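Local coordinates for protein actibind (Aspergillus niger, PDB 3D3Z) that acts as a T2-family ribonuclease that cleaves RNA without strict base specificity, probably with a preference for adenylic acid, at residues 108-112 and 135-140. Numbering follows the deposited sequence.
Sequences WEHEW and EVGDFF. With D3Z (1-(5-deoxy-beta-L-xylofuranosyl)pyrimidine-2,4(1H,3H)-dione), chain E; PO4 (phosphate ion), chain D.
Helix 104-116 of this T2 ribonuclease, which carries the probable active-site residues Glu111 and His115, is backed by helix 134-147 through an aromatic core centred on Trp112, a knob among Glu135, Val136, Phe139 and Phe140. With CG anti to the backbone N (chi1 166°), the Trp112 indole reaches across to the second helix. Its six-membered ring turns an edge to the face of Phe139, the planes 71° apart and Trp112 CE3 3.6 Å from Phe139 CD2. Val136 CG2 lies over one indole face, 4.0 Å from the centroid of the six-membered ring, a CH-pi contact. At the far end of the indole, Trp112 CH2 meets Glu135 CG at 3.9 Å. The Arg70 carbonyl accepts a hydrogen bond from Trp112 NE1; Glu135 OE2 pairs with the Arg70 guanidinium and OE1 with the Tyr130 hydroxyl. Phe140 CZ lies 3.6 Å from Trp108 O and 4.0 Å from Trp112 CB, while Phe140 CE1 is 3.9 Å from Trp108 CB; its edge-to-face pair with the Trp108 indole is offset and loose. On the pocket side, His110 NE2 donates a nearly straight hydrogen bond to phosphate O4 (2.5 Å, 170°). Lys114 and His115 also bond to this ion, probably from the crystallisation liquor, and Glu111 OE1 is hydrogen-bonded to Trp54. Dispersion and ring-edge contacts thus join the helices, while polar groups of helix 104-116 meet the anion.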
loop_
_atom_site.group_PDB
_atom_site.type_symbol
_atom_site.label_atom_id
_atom_site.label_comp_id
_atom_site.label_asym_id
_atom_site.label_seq_id
_atom_site.Cartn_x
_atom_site.Cartn_y
_atom_site.Cartn_z
ATOM N N TRP A 108 1.582 -10.597 6.840
ATOM C CA TRP A 108 2.128 -10.664 5.461
ATOM C C TRP A 108 1.454 -11.748 4.607
ATOM O O TRP A 108 1.091 -11.539 3.436
ATOM C CB TRP A 108 3.645 -10.818 5.509
ATOM C CG TRP A 108 4.345 -9.784 6.273
ATOM C CD1 TRP A 108 3.954 -8.461 6.442
ATOM C CD2 TRP A 108 5.626 -9.901 6.910
ATOM N NE1 TRP A 108 4.899 -7.784 7.192
ATOM C CE2 TRP A 108 5.937 -8.634 7.467
ATOM C CE3 TRP A 108 6.548 -10.955 7.053
ATOM C CZ2 TRP A 108 7.073 -8.413 8.177
ATOM C CZ3 TRP A 108 7.708 -10.725 7.781
ATOM C CH2 TRP A 108 7.968 -9.458 8.314
ATOM N N GLU A 109 1.239 -12.918 5.226
ATOM C CA GLU A 109 0.384 -13.951 4.597
ATOM C C GLU A 109 -0.933 -13.363 4.182
ATOM O O GLU A 109 -1.403 -13.534 3.043
ATOM C CB GLU A 109 0.132 -15.115 5.545
ATOM C CG GLU A 109 1.342 -16.018 5.775
ATOM C CD GLU A 109 1.125 -16.987 6.930
ATOM O OE1 GLU A 109 -0.047 -17.154 7.281
ATOM O OE2 GLU A 109 2.116 -17.540 7.478
ATOM N N HIS A 110 -1.595 -12.699 5.118
ATOM C CA HIS A 110 -2.917 -12.091 4.832
ATOM C C HIS A 110 -2.901 -11.158 3.632
ATOM O O HIS A 110 -3.727 -11.253 2.712
ATOM C CB HIS A 110 -3.467 -11.378 6.083
ATOM C CG HIS A 110 -4.744 -10.635 5.835
ATOM N ND1 HIS A 110 -5.950 -11.273 5.668
ATOM C CD2 HIS A 110 -4.995 -9.310 5.695
ATOM C CE1 HIS A 110 -6.888 -10.384 5.407
ATOM N NE2 HIS A 110 -6.345 -9.178 5.452
ATOM N N GLU A 111 -1.949 -10.230 3.622
ATOM C CA GLU A 111 -1.883 -9.303 2.524
ATOM C C GLU A 111 -1.623 -9.956 1.151
ATOM O O GLU A 111 -2.313 -9.637 0.178
ATOM C CB GLU A 111 -0.879 -8.212 2.806
ATOM C CG GLU A 111 -1.390 -7.254 3.962
ATOM C CD GLU A 111 -2.733 -6.588 3.685
ATOM O OE1 GLU A 111 -2.888 -6.120 2.544
ATOM O OE2 GLU A 111 -3.608 -6.519 4.595
ATOM N N TRP A 112 -0.656 -10.851 1.085
ATOM C CA TRP A 112 -0.337 -11.581 -0.171
ATOM C C TRP A 112 -1.579 -12.397 -0.586
ATOM O O TRP A 112 -2.068 -12.312 -1.734
ATOM C CB TRP A 112 0.948 -12.512 -0.018
ATOM C CG TRP A 112 0.946 -13.410 -1.185
ATOM C CD1 TRP A 112 0.546 -14.716 -1.231
ATOM C CD2 TRP A 112 1.152 -13.010 -2.546
ATOM N NE1 TRP A 112 0.568 -15.172 -2.528
ATOM C CE2 TRP A 112 0.886 -14.124 -3.364
ATOM C CE3 TRP A 112 1.533 -11.806 -3.148
ATOM C CZ2 TRP A 112 1.005 -14.077 -4.754
ATOM C CZ3 TRP A 112 1.604 -11.751 -4.530
ATOM C CH2 TRP A 112 1.350 -12.880 -5.309
ATOM N N GLU A 135 7.122 -14.220 -7.820
ATOM C CA GLU A 135 6.173 -13.088 -7.782
ATOM C C GLU A 135 5.740 -12.627 -6.372
ATOM O O GLU A 135 5.326 -11.471 -6.200
ATOM C CB GLU A 135 4.959 -13.345 -8.677
ATOM C CG GLU A 135 3.739 -14.151 -8.122
ATOM C CD GLU A 135 3.997 -15.606 -7.880
ATOM O OE1 GLU A 135 5.188 -16.037 -7.984
ATOM O OE2 GLU A 135 3.003 -16.356 -7.623
ATOM N N VAL A 136 5.842 -13.537 -5.399
ATOM C CA VAL A 136 5.577 -13.238 -3.992
ATOM C C VAL A 136 6.627 -12.255 -3.493
ATOM O O VAL A 136 6.289 -11.225 -2.984
ATOM C CB VAL A 136 5.491 -14.522 -3.148
ATOM C CG1 VAL A 136 5.234 -14.208 -1.632
ATOM C CG2 VAL A 136 4.392 -15.354 -3.673
ATOM N N GLY A 137 7.903 -12.563 -3.678
ATOM C CA GLY A 137 8.947 -11.647 -3.253
ATOM C C GLY A 137 8.929 -10.315 -3.986
ATOM O O GLY A 137 9.181 -9.253 -3.368
ATOM N N ASP A 138 8.677 -10.363 -5.299
ATOM C CA ASP A 138 8.621 -9.150 -6.094
ATOM C C ASP A 138 7.489 -8.209 -5.602
ATOM O O ASP A 138 7.639 -6.969 -5.650
ATOM C CB ASP A 138 8.398 -9.441 -7.571
ATOM C CG ASP A 138 9.666 -9.948 -8.297
ATOM O OD1 ASP A 138 10.795 -9.947 -7.740
ATOM O OD2 ASP A 138 9.452 -10.305 -9.462
ATOM N N PHE A 139 6.359 -8.801 -5.217
ATOM C CA PHE A 139 5.199 -8.083 -4.684
ATOM C C PHE A 139 5.604 -7.308 -3.415
ATOM O O PHE A 139 5.495 -6.073 -3.372
ATOM C CB PHE A 139 4.019 -9.029 -4.457
ATOM C CG PHE A 139 2.945 -8.445 -3.514
ATOM C CD1 PHE A 139 1.913 -7.652 -4.008
ATOM C CD2 PHE A 139 3.009 -8.655 -2.165
ATOM C CE1 PHE A 139 0.966 -7.121 -3.156
ATOM C CE2 PHE A 139 2.035 -8.152 -1.297
ATOM C CZ PHE A 139 1.016 -7.380 -1.821
ATOM N N PHE A 140 6.211 -7.978 -2.455
ATOM C CA PHE A 140 6.658 -7.342 -1.216
ATOM C C PHE A 140 7.637 -6.242 -1.485
ATOM O O PHE A 140 7.421 -5.129 -1.027
ATOM C CB PHE A 140 7.178 -8.371 -0.248
ATOM C CG PHE A 140 6.063 -9.131 0.393
ATOM C CD1 PHE A 140 5.327 -8.544 1.426
ATOM C CD2 PHE A 140 5.667 -10.372 -0.057
ATOM C CE1 PHE A 140 4.254 -9.153 1.989
ATOM C CE2 PHE A 140 4.587 -11.001 0.518
ATOM C CZ PHE A 140 3.879 -10.385 1.565
HETATM N N1 D3Z E . -3.760 -5.349 11.449
HETATM C C2 D3Z E . -2.614 -6.138 11.666
HETATM N N3 D3Z E . -1.436 -5.547 11.845
HETATM C C4 D3Z E . -1.300 -4.221 11.812
HETATM C C5 D3Z E . -2.412 -3.448 11.599
HETATM C C6 D3Z E . -3.659 -4.030 11.416
HETATM O O2 D3Z E . -2.677 -7.385 11.701
HETATM O O4 D3Z E . -0.203 -3.651 11.986
HETATM C "C1'" D3Z E . -5.049 -5.960 11.240
HETATM C "C2'" D3Z E . -4.761 -7.348 10.705
HETATM O "O2'" D3Z E . -5.132 -8.336 11.682
HETATM C "C3'" D3Z E . -5.494 -7.443 9.378
HETATM C "C4'" D3Z E . -6.222 -6.125 9.181
HETATM O "O3'" D3Z E . -4.577 -7.630 8.312
HETATM O "O4'" D3Z E . -5.785 -5.243 10.233
HETATM C "C5'" D3Z E . -5.919 -5.578 7.791
HETATM P P PO4 D . -7.113 -5.680 4.375
HETATM O O1 PO4 D . -8.108 -5.886 3.223
HETATM O O2 PO4 D . -7.470 -4.357 4.993
HETATM O O3 PO4 D . -5.699 -5.753 3.839
HETATM O O4 PO4 D . -7.362 -6.886 5.241
#